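Local coordinates for uncharacterized protein (Cricetid herpesvirus 2, PDB 4ZKQ) that probably acts as a viral decoy receptor that binds host chemokines, at residues T108-V122 against L135-V149. Numbering follows the deposited sequence.
Sequences TVFGPNKEEHVPQFV and LFFAKFLGTEESLAV
F140 lies against the type II turn G111-K114: G111 CA sits over one face of its ring, 4.0 Å from the centroid, while K114 CB and V109 CG2 meet the ring edge. P112 crosses the F140 side chain at about a right angle, and P112 CG presses on S146 CB at 3.5 Å, tight for two carbons. The backbone joins in, L141 N donating to P112 O from above the carbonyl plane. L147 O, only 3.2 Å from P112 CD, is buried without a polar partner. Just before the turn, F110 and V149 form a hydrogen-bonded antiparallel pair; CG of F110 sits between its backbone N and carbonyl carbon (chi1 56°), which lays the ring alongside V149 with V149 CB over one face. At the other end, 120-122 runs antiparallel to 135-137; F136 CB stands over the centre of the F121 ring, 3.7 Å from the centroid, and P119 CG touches F136 CD1. The stem of the exposed Q120 closes over one face of the buried F137 ring, with V122 CG1 at that ring's edge. Packing is looser on the solvent side, where N113 ND2 merely brushes L141 CB at 3.7 Å. Strand 85-94 flanks 132-143, hydrogen-bonded to it through the backbones of F136, A138 and F140. The chain thus pairs first as the hairpin 117-125/132-143 and then, past the type I turn T143-S146, as 108-111 with 147-152 in a second sheet packed on the first, a beta-sandwich arrangement.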
ATOM      1  N   THR A 108     -19.999  -1.058  10.942  1.00 18.65           N
ATOM      2  CA  THR A 108     -19.811  -1.958   9.816  1.00 21.89           C
ATOM      3  C   THR A 108     -18.606  -1.535   8.980  1.00 19.99           C
ATOM      4  O   THR A 108     -18.176  -0.379   9.012  1.00 18.02           O
ATOM      5  CB  THR A 108     -21.056  -2.019   8.920  1.00 22.66           C
ATOM      6  OG1 THR A 108     -21.311  -0.725   8.364  1.00 21.58           O
ATOM      7  CG2 THR A 108     -22.277  -2.493   9.725  1.00 23.41           C
ATOM      8  N   VAL A 109     -18.060  -2.489   8.238  1.00 19.59           N
ATOM      9  CA  VAL A 109     -16.958  -2.212   7.341  1.00 16.25           C
ATOM     10  C   VAL A 109     -17.138  -3.015   6.079  1.00 17.12           C
ATOM     11  O   VAL A 109     -17.801  -4.051   6.084  1.00 16.08           O
ATOM     12  CB  VAL A 109     -15.582  -2.557   7.969  1.00 19.34           C
ATOM     13  CG1 VAL A 109     -15.421  -1.894   9.314  1.00 18.47           C
ATOM     14  CG2 VAL A 109     -15.396  -4.064   8.110  1.00 22.71           C
ATOM     15  N   PHE A 110     -16.560  -2.530   4.990  1.00 17.63           N
ATOM     16  CA  PHE A 110     -16.455  -3.341   3.795  1.00 20.37           C
ATOM     17  C   PHE A 110     -15.169  -3.027   3.057  1.00 17.25           C
ATOM     18  O   PHE A 110     -14.475  -2.053   3.345  1.00 16.51           O
ATOM     19  CB  PHE A 110     -17.674  -3.153   2.876  1.00 17.70           C
ATOM     20  CG  PHE A 110     -17.949  -1.728   2.473  1.00 14.74           C
ATOM     21  CD1 PHE A 110     -18.663  -0.884   3.305  1.00 19.54           C
ATOM     22  CD2 PHE A 110     -17.538  -1.250   1.243  1.00 14.70           C
ATOM     23  CE1 PHE A 110     -18.935   0.417   2.929  1.00 21.06           C
ATOM     24  CE2 PHE A 110     -17.808   0.054   0.860  1.00 18.37           C
ATOM     25  CZ  PHE A 110     -18.510   0.885   1.703  1.00 18.25           C
ATOM     26  N   GLY A 111     -14.842  -3.892   2.115  1.00 14.37           N
ATOM     27  CA  GLY A 111     -13.640  -3.738   1.329  1.00 12.18           C
ATOM     28  C   GLY A 111     -13.710  -4.697   0.173  1.00 17.20           C
ATOM     29  O   GLY A 111     -14.743  -5.327  -0.042  1.00 16.93           O
ATOM     30  N   PRO A 112     -12.612  -4.821  -0.576  1.00 15.84           N
ATOM     31  CA  PRO A 112     -12.652  -5.748  -1.702  1.00 15.27           C
ATOM     32  C   PRO A 112     -12.799  -7.186  -1.217  1.00 16.08           C
ATOM     33  O   PRO A 112     -12.073  -7.613  -0.318  1.00 15.23           O
ATOM     34  CB  PRO A 112     -11.309  -5.522  -2.381  1.00 15.10           C
ATOM     35  CG  PRO A 112     -10.397  -5.131  -1.238  1.00 14.67           C
ATOM     36  CD  PRO A 112     -11.257  -4.290  -0.342  1.00 18.01           C
ATOM     37  N   ASN A 113     -13.746  -7.899  -1.814  1.00 15.64           N
ATOM     38  CA  ASN A 113     -14.004  -9.312  -1.546  1.00 20.28           C
ATOM     39  C   ASN A 113     -14.826  -9.531  -0.280  1.00 20.43           C
ATOM     40  O   ASN A 113     -15.057 -10.673   0.108  1.00 22.74           O
ATOM     41  CB  ASN A 113     -12.693 -10.110  -1.439  1.00 18.67           C
ATOM     42  CG  ASN A 113     -12.867 -11.585  -1.802  1.00 22.80           C
ATOM     43  OD1 ASN A 113     -13.568 -11.920  -2.753  1.00 21.77           O
ATOM     44  ND2 ASN A 113     -12.219 -12.470  -1.049  1.00 21.42           N
ATOM     45  N   LYS A 114     -15.278  -8.456   0.364  1.00 17.76           N
ATOM     46  CA  LYS A 114     -16.003  -8.608   1.628  1.00 15.77           C
ATOM     47  C   LYS A 114     -17.102  -7.570   1.788  1.00 25.29           C
ATOM     48  O   LYS A 114     -16.838  -6.386   1.968  1.00 22.00           O
ATOM     49  CB  LYS A 114     -15.031  -8.528   2.806  1.00 19.56           C
ATOM     50  CG  LYS A 114     -15.657  -8.776   4.177  1.00 16.45           C
ATOM     51  CD  LYS A 114     -16.275 -10.160   4.305  1.00 20.55           C
ATOM     52  CE  LYS A 114     -16.749 -10.413   5.740  1.00 21.19           C
ATOM     53  NZ  LYS A 114     -17.802 -11.466   5.853  1.00 19.05           N
ATOM     54  N   GLU A 115     -18.339  -8.050   1.752  1.00 17.29           N
ATOM     55  CA  GLU A 115     -19.528  -7.210   1.844  1.00 25.32           C
ATOM     56  C   GLU A 115     -19.621  -6.458   3.166  1.00 17.52           C
ATOM     57  O   GLU A 115     -19.027  -6.863   4.165  1.00 16.30           O
ATOM     58  CB  GLU A 115     -20.784  -8.071   1.674  1.00 32.07           C
ATOM     59  CG  GLU A 115     -21.070  -8.969   2.886  1.00 33.74           C
ATOM     60  CD  GLU A 115     -22.150 -10.003   2.624  1.00 67.95           C
ATOM     61  OE1 GLU A 115     -22.870  -9.876   1.610  1.00 56.46           O
ATOM     62  OE2 GLU A 115     -22.276 -10.945   3.436  1.00 63.84           O
ATOM     63  N   GLU A 116     -20.395  -5.374   3.171  1.00 16.87           N
ATOM     64  CA  GLU A 116     -20.642  -4.625   4.397  1.00 16.96           C
ATOM     65  C   GLU A 116     -21.162  -5.534   5.493  1.00 19.27           C
ATOM     66  O   GLU A 116     -22.127  -6.269   5.307  1.00 21.46           O
ATOM     67  CB  GLU A 116     -21.634  -3.481   4.159  1.00 19.83           C
ATOM     68  CG  GLU A 116     -21.881  -2.675   5.426  1.00 21.91           C
ATOM     69  CD  GLU A 116     -22.915  -1.585   5.260  1.00 25.39           C
ATOM     70  OE1 GLU A 116     -23.564  -1.513   4.191  1.00 19.44           O
ATOM     71  OE2 GLU A 116     -23.074  -0.803   6.215  1.00 24.11           O
ATOM     72  N   HIS A 117     -20.508  -5.471   6.649  1.00 16.19           N
ATOM     73  CA  HIS A 117     -20.802  -6.376   7.748  1.00 15.28           C
ATOM     74  C   HIS A 117     -20.289  -5.790   9.049  1.00 18.19           C
ATOM     75  O   HIS A 117     -19.409  -4.938   9.042  1.00 18.49           O
ATOM     76  CB  HIS A 117     -20.139  -7.734   7.512  1.00 16.60           C
ATOM     77  CG  HIS A 117     -18.651  -7.698   7.670  1.00 13.66           C
ATOM     78  ND1 HIS A 117     -17.815  -7.139   6.730  1.00 16.36           N
ATOM     79  CD2 HIS A 117     -17.846  -8.124   8.678  1.00 16.29           C
ATOM     80  CE1 HIS A 117     -16.561  -7.233   7.141  1.00 13.47           C
ATOM     81  NE2 HIS A 117     -16.557  -7.831   8.318  1.00 15.71           N
ATOM     82  N   VAL A 118     -20.829  -6.263  10.162  1.00 19.47           N
ATOM     83  CA  VAL A 118     -20.267  -5.964  11.471  1.00 20.26           C
ATOM     84  C   VAL A 118     -18.984  -6.777  11.640  1.00 18.45           C
ATOM     85  O   VAL A 118     -19.041  -8.008  11.629  1.00 19.93           O
ATOM     86  CB  VAL A 118     -21.251  -6.308  12.603  1.00 19.15           C
ATOM     87  CG1 VAL A 118     -20.624  -6.072  13.966  1.00 20.44           C
ATOM     88  CG2 VAL A 118     -22.530  -5.499  12.459  1.00 23.65           C
ATOM     89  N   PRO A 119     -17.827  -6.102  11.807  1.00 15.75           N
ATOM     90  CA  PRO A 119     -16.565  -6.850  11.876  1.00 14.42           C
ATOM     91  C   PRO A 119     -16.520  -7.756  13.086  1.00 15.89           C
ATOM     92  O   PRO A 119     -17.296  -7.578  14.026  1.00 17.77           O
ATOM     93  CB  PRO A 119     -15.497  -5.752  11.971  1.00 16.05           C
ATOM     94  CG  PRO A 119     -16.203  -4.579  12.553  1.00 18.14           C
ATOM     95  CD  PRO A 119     -17.620  -4.660  12.040  1.00 18.42           C
ATOM     96  N   GLN A 120     -15.627  -8.733  13.054  1.00 18.05           N
ATOM     97  CA  GLN A 120     -15.468  -9.649  14.165  1.00 16.81           C
ATOM     98  C   GLN A 120     -14.733  -8.942  15.298  1.00 22.57           C
ATOM     99  O   GLN A 120     -13.711  -8.298  15.063  1.00 17.13           O
ATOM    100  CB  GLN A 120     -14.709 -10.885  13.713  1.00 17.87           C
ATOM    101  CG  GLN A 120     -14.583 -11.945  14.769  1.00 24.78           C
ATOM    102  CD  GLN A 120     -14.012 -13.226  14.218  1.00 22.41           C
ATOM    103  OE1 GLN A 120     -13.975 -13.436  13.002  1.00 18.35           O
ATOM    104  NE2 GLN A 120     -13.551 -14.089  15.106  1.00 24.18           N
ATOM    105  N   PHE A 121     -15.269  -9.041  16.512  1.00 20.45           N
ATOM    106  CA  PHE A 121     -14.657  -8.409  17.681  1.00 18.45           C
ATOM    107  C   PHE A 121     -13.939  -9.426  18.553  1.00 24.64           C
ATOM    108  O   PHE A 121     -14.367 -10.574  18.667  1.00 26.46           O
ATOM    109  CB  PHE A 121     -15.706  -7.680  18.523  1.00 28.08           C
ATOM    110  CG  PHE A 121     -16.060  -6.315  18.007  1.00 25.88           C
ATOM    111  CD1 PHE A 121     -16.873  -6.169  16.902  1.00 23.76           C
ATOM    112  CD2 PHE A 121     -15.584  -5.176  18.636  1.00 24.45           C
ATOM    113  CE1 PHE A 121     -17.203  -4.919  16.427  1.00 24.07           C
ATOM    114  CE2 PHE A 121     -15.910  -3.923  18.166  1.00 23.56           C
ATOM    115  CZ  PHE A 121     -16.723  -3.794  17.058  1.00 22.75           C
ATOM    116  N   VAL A 122     -12.839  -8.989  19.159  1.00 24.11           N
ATOM    117  CA  VAL A 122     -12.094  -9.799  20.109  1.00 21.87           C
ATOM    118  C   VAL A 122     -11.613  -8.924  21.253  1.00 24.58           C
ATOM    119  O   VAL A 122     -11.565  -7.699  21.132  1.00 18.98           O
ATOM    120  CB  VAL A 122     -10.871 -10.488  19.472  1.00 23.18           C
ATOM    121  CG1 VAL A 122     -11.307 -11.562  18.494  1.00 32.10           C
ATOM    122  CG2 VAL A 122      -9.966  -9.463  18.786  1.00 24.71           C
ATOM    123  N   LEU A 135     -10.777  -5.042  20.193  1.00 20.15           N
ATOM    124  CA  LEU A 135     -10.408  -4.838  18.795  1.00 17.51           C
ATOM    125  C   LEU A 135     -11.457  -5.404  17.849  1.00 21.71           C
ATOM    126  O   LEU A 135     -12.135  -6.375  18.183  1.00 19.12           O
ATOM    127  CB  LEU A 135      -9.067  -5.501  18.488  1.00 14.91           C
ATOM    128  CG  LEU A 135      -7.865  -5.101  19.341  1.00 22.58           C
ATOM    129  CD1 LEU A 135      -6.652  -5.921  18.945  1.00 24.01           C
ATOM    130  CD2 LEU A 135      -7.575  -3.623  19.210  1.00 17.63           C
ATOM    131  N   PHE A 136     -11.572  -4.806  16.665  1.00 17.04           N
ATOM    132  CA  PHE A 136     -12.366  -5.398  15.594  1.00 13.97           C
ATOM    133  C   PHE A 136     -11.468  -5.646  14.383  1.00 18.75           C
ATOM    134  O   PHE A 136     -10.468  -4.954  14.196  1.00 14.69           O
ATOM    135  CB  PHE A 136     -13.562  -4.511  15.221  1.00 15.52           C
ATOM    136  CG  PHE A 136     -13.193  -3.141  14.698  1.00 17.82           C
ATOM    137  CD1 PHE A 136     -12.957  -2.934  13.347  1.00 16.70           C
ATOM    138  CD2 PHE A 136     -13.133  -2.053  15.555  1.00 16.50           C
ATOM    139  CE1 PHE A 136     -12.639  -1.673  12.868  1.00 15.98           C
ATOM    140  CE2 PHE A 136     -12.808  -0.792  15.087  1.00 15.67           C
ATOM    141  CZ  PHE A 136     -12.569  -0.600  13.740  1.00 15.26           C
ATOM    142  N   PHE A 137     -11.805  -6.644  13.575  1.00 19.18           N
ATOM    143  CA  PHE A 137     -11.013  -6.910  12.379  1.00 11.98           C
ATOM    144  C   PHE A 137     -11.800  -7.493  11.216  1.00 12.12           C
ATOM    145  O   PHE A 137     -12.911  -8.008  11.380  1.00 15.50           O
ATOM    146  CB  PHE A 137      -9.840  -7.842  12.724  1.00 14.79           C
ATOM    147  CG  PHE A 137     -10.255  -9.244  13.088  1.00 14.48           C
ATOM    148  CD1 PHE A 137     -10.545  -9.574  14.399  1.00 17.65           C
ATOM    149  CD2 PHE A 137     -10.331 -10.237  12.119  1.00 17.91           C
ATOM    150  CE1 PHE A 137     -10.920 -10.867  14.740  1.00 19.35           C
ATOM    151  CE2 PHE A 137     -10.707 -11.535  12.457  1.00 19.69           C
ATOM    152  CZ  PHE A 137     -10.999 -11.841  13.771  1.00 15.85           C
ATOM    153  N   ALA A 138     -11.215  -7.374  10.028  1.00 12.66           N
ATOM    154  CA  ALA A 138     -11.787  -7.937   8.809  1.00 13.28           C
ATOM    155  C   ALA A 138     -10.673  -8.186   7.821  1.00 16.12           C
ATOM    156  O   ALA A 138      -9.693  -7.442   7.780  1.00 14.77           O
ATOM    157  CB  ALA A 138     -12.823  -7.012   8.210  1.00 12.87           C
ATOM    158  N   LYS A 139     -10.836  -9.231   7.020  1.00 12.84           N
ATOM    159  CA  LYS A 139      -9.844  -9.604   6.024  1.00 11.88           C
ATOM    160  C   LYS A 139     -10.372  -9.336   4.622  1.00 14.41           C
ATOM    161  O   LYS A 139     -11.533  -9.620   4.328  1.00 14.67           O
ATOM    162  CB  LYS A 139      -9.471 -11.078   6.193  1.00 14.82           C
ATOM    163  CG  LYS A 139      -8.410 -11.563   5.238  1.00 18.72           C
ATOM    164  CD  LYS A 139      -7.937 -12.949   5.648  1.00 25.11           C
ATOM    165  CE  LYS A 139      -7.086 -13.591   4.572  1.00 39.97           C
ATOM    166  NZ  LYS A 139      -6.878 -15.035   4.842  1.00 57.52           N
ATOM    167  N   PHE A 140      -9.515  -8.780   3.769  1.00 13.03           N
ATOM    168  CA  PHE A 140      -9.895  -8.413   2.406  1.00 13.97           C
ATOM    169  C   PHE A 140      -8.913  -9.001   1.414  1.00 13.37           C
ATOM    170  O   PHE A 140      -7.777  -9.307   1.760  1.00 15.47           O
ATOM    171  CB  PHE A 140      -9.935  -6.890   2.226  1.00 11.74           C
ATOM    172  CG  PHE A 140     -10.776  -6.182   3.242  1.00 15.36           C
ATOM    173  CD1 PHE A 140     -12.138  -6.416   3.305  1.00 17.00           C
ATOM    174  CD2 PHE A 140     -10.212  -5.272   4.125  1.00 16.89           C
ATOM    175  CE1 PHE A 140     -12.925  -5.772   4.238  1.00 19.63           C
ATOM    176  CE2 PHE A 140     -11.000  -4.620   5.062  1.00 16.73           C
ATOM    177  CZ  PHE A 140     -12.359  -4.869   5.114  1.00 16.36           C
ATOM    178  N   LEU A 141      -9.355  -9.123   0.169  1.00 13.79           N
ATOM    179  CA  LEU A 141      -8.502  -9.560  -0.920  1.00 15.47           C
ATOM    180  C   LEU A 141      -8.724  -8.611  -2.077  1.00 16.02           C
ATOM    181  O   LEU A 141      -9.841  -8.468  -2.551  1.00 14.69           O
ATOM    182  CB  LEU A 141      -8.828 -10.992  -1.326  1.00 19.11           C
ATOM    183  CG  LEU A 141      -8.197 -11.527  -2.611  1.00 20.05           C
ATOM    184  CD1 LEU A 141      -6.696 -11.632  -2.488  1.00 21.80           C
ATOM    185  CD2 LEU A 141      -8.799 -12.886  -2.923  1.00 35.21           C
ATOM    186  N   GLY A 142      -7.667  -7.956  -2.529  1.00 13.87           N
ATOM    187  CA  GLY A 142      -7.814  -6.989  -3.597  1.00 21.99           C
ATOM    188  C   GLY A 142      -6.480  -6.468  -4.061  1.00 22.16           C
ATOM    189  O   GLY A 142      -5.434  -6.910  -3.588  1.00 22.56           O
ATOM    190  N   THR A 143      -6.515  -5.519  -4.986  1.00 31.16           N
ATOM    191  CA  THR A 143      -5.291  -4.924  -5.491  1.00 31.62           C
ATOM    192  C   THR A 143      -4.839  -3.830  -4.552  1.00 25.58           C
ATOM    193  O   THR A 143      -5.554  -3.477  -3.612  1.00 27.77           O
ATOM    194  CB  THR A 143      -5.475  -4.329  -6.893  1.00 22.96           C
ATOM    195  OG1 THR A 143      -6.310  -3.166  -6.806  1.00 27.66           O
ATOM    196  CG2 THR A 143      -6.091  -5.341  -7.831  1.00 30.02           C
ATOM    197  N   GLU A 144      -3.653  -3.286  -4.818  1.00 32.65           N
ATOM    198  CA  GLU A 144      -3.108  -2.170  -4.045  1.00 26.03           C
ATOM    199  C   GLU A 144      -4.009  -0.960  -3.947  1.00 24.08           C
ATOM    200  O   GLU A 144      -3.945  -0.215  -2.968  1.00 20.63           O
ATOM    201  CB  GLU A 144      -1.800  -1.682  -4.653  1.00 39.49           C
ATOM    202  CG  GLU A 144      -0.602  -2.535  -4.382  1.00 68.79           C
ATOM    203  CD  GLU A 144       0.668  -1.822  -4.776  1.00 61.30           C
ATOM    204  OE1 GLU A 144       0.587  -0.692  -5.314  1.00 43.66           O
ATOM    205  OE2 GLU A 144       1.748  -2.396  -4.554  1.00 47.04           O
ATOM    206  N   GLU A 145      -4.808  -0.741  -4.986  1.00 22.39           N
ATOM    207  CA  GLU A 145      -5.635   0.454  -5.093  1.00 31.54           C
ATOM    208  C   GLU A 145      -6.952   0.330  -4.331  1.00 23.44           C
ATOM    209  O   GLU A 145      -7.732   1.283  -4.262  1.00 21.23           O
ATOM    210  CB  GLU A 145      -5.916   0.748  -6.569  1.00 35.88           C
ATOM    211  CG  GLU A 145      -4.699   0.559  -7.465  1.00 33.73           C
ATOM    212  CD  GLU A 145      -4.849   1.248  -8.804  1.00 36.32           C
ATOM    213  OE1 GLU A 145      -5.163   0.559  -9.796  1.00 42.08           O
ATOM    214  OE2 GLU A 145      -4.653   2.480  -8.858  1.00 39.12           O
ATOM    215  N   SER A 146      -7.200  -0.837  -3.753  1.00 18.33           N
ATOM    216  CA  SER A 146      -8.471  -1.085  -3.084  1.00 18.22           C
ATOM    217  C   SER A 146      -8.603  -0.291  -1.804  1.00 17.22           C
ATOM    218  O   SER A 146      -7.636   0.295  -1.316  1.00 16.04           O
ATOM    219  CB  SER A 146      -8.636  -2.577  -2.788  1.00 16.69           C
ATOM    220  OG  SER A 146      -8.530  -3.325  -3.978  1.00 24.78           O
ATOM    221  N   LEU A 147      -9.819  -0.284  -1.265  1.00 15.30           N
ATOM    222  CA  LEU A 147     -10.158   0.542  -0.124  1.00 16.31           C
ATOM    223  C   LEU A 147     -10.852  -0.257   0.960  1.00 15.84           C
ATOM    224  O   LEU A 147     -11.498  -1.268   0.691  1.00 16.40           O
ATOM    225  CB  LEU A 147     -11.068   1.688  -0.559  1.00 18.18           C
ATOM    226  CG  LEU A 147     -10.623   2.478  -1.784  1.00 20.59           C
ATOM    227  CD1 LEU A 147     -11.735   3.423  -2.184  1.00 22.17           C
ATOM    228  CD2 LEU A 147      -9.332   3.231  -1.501  1.00 18.95           C
ATOM    229  N   ALA A 148     -10.695   0.211   2.190  1.00 12.72           N
ATOM    230  CA  ALA A 148     -11.483  -0.261   3.308  1.00 14.95           C
ATOM    231  C   ALA A 148     -12.343   0.907   3.738  1.00 18.42           C
ATOM    232  O   ALA A 148     -11.859   2.035   3.819  1.00 17.69           O
ATOM    233  CB  ALA A 148     -10.614  -0.735   4.439  1.00 15.50           C
ATOM    234  N   VAL A 149     -13.617   0.635   3.990  1.00 16.39           N
ATOM    235  CA  VAL A 149     -14.560   1.673   4.365  1.00 16.59           C
ATOM    236  C   VAL A 149     -15.156   1.302   5.704  1.00 18.13           C
ATOM    237  O   VAL A 149     -15.601   0.176   5.901  1.00 16.74           O
ATOM    238  CB  VAL A 149     -15.664   1.849   3.306  1.00 18.81           C
ATOM    239  CG1 VAL A 149     -16.588   2.999   3.681  1.00 19.80           C
ATOM    240  CG2 VAL A 149     -15.049   2.106   1.950  1.00 16.05           C
TER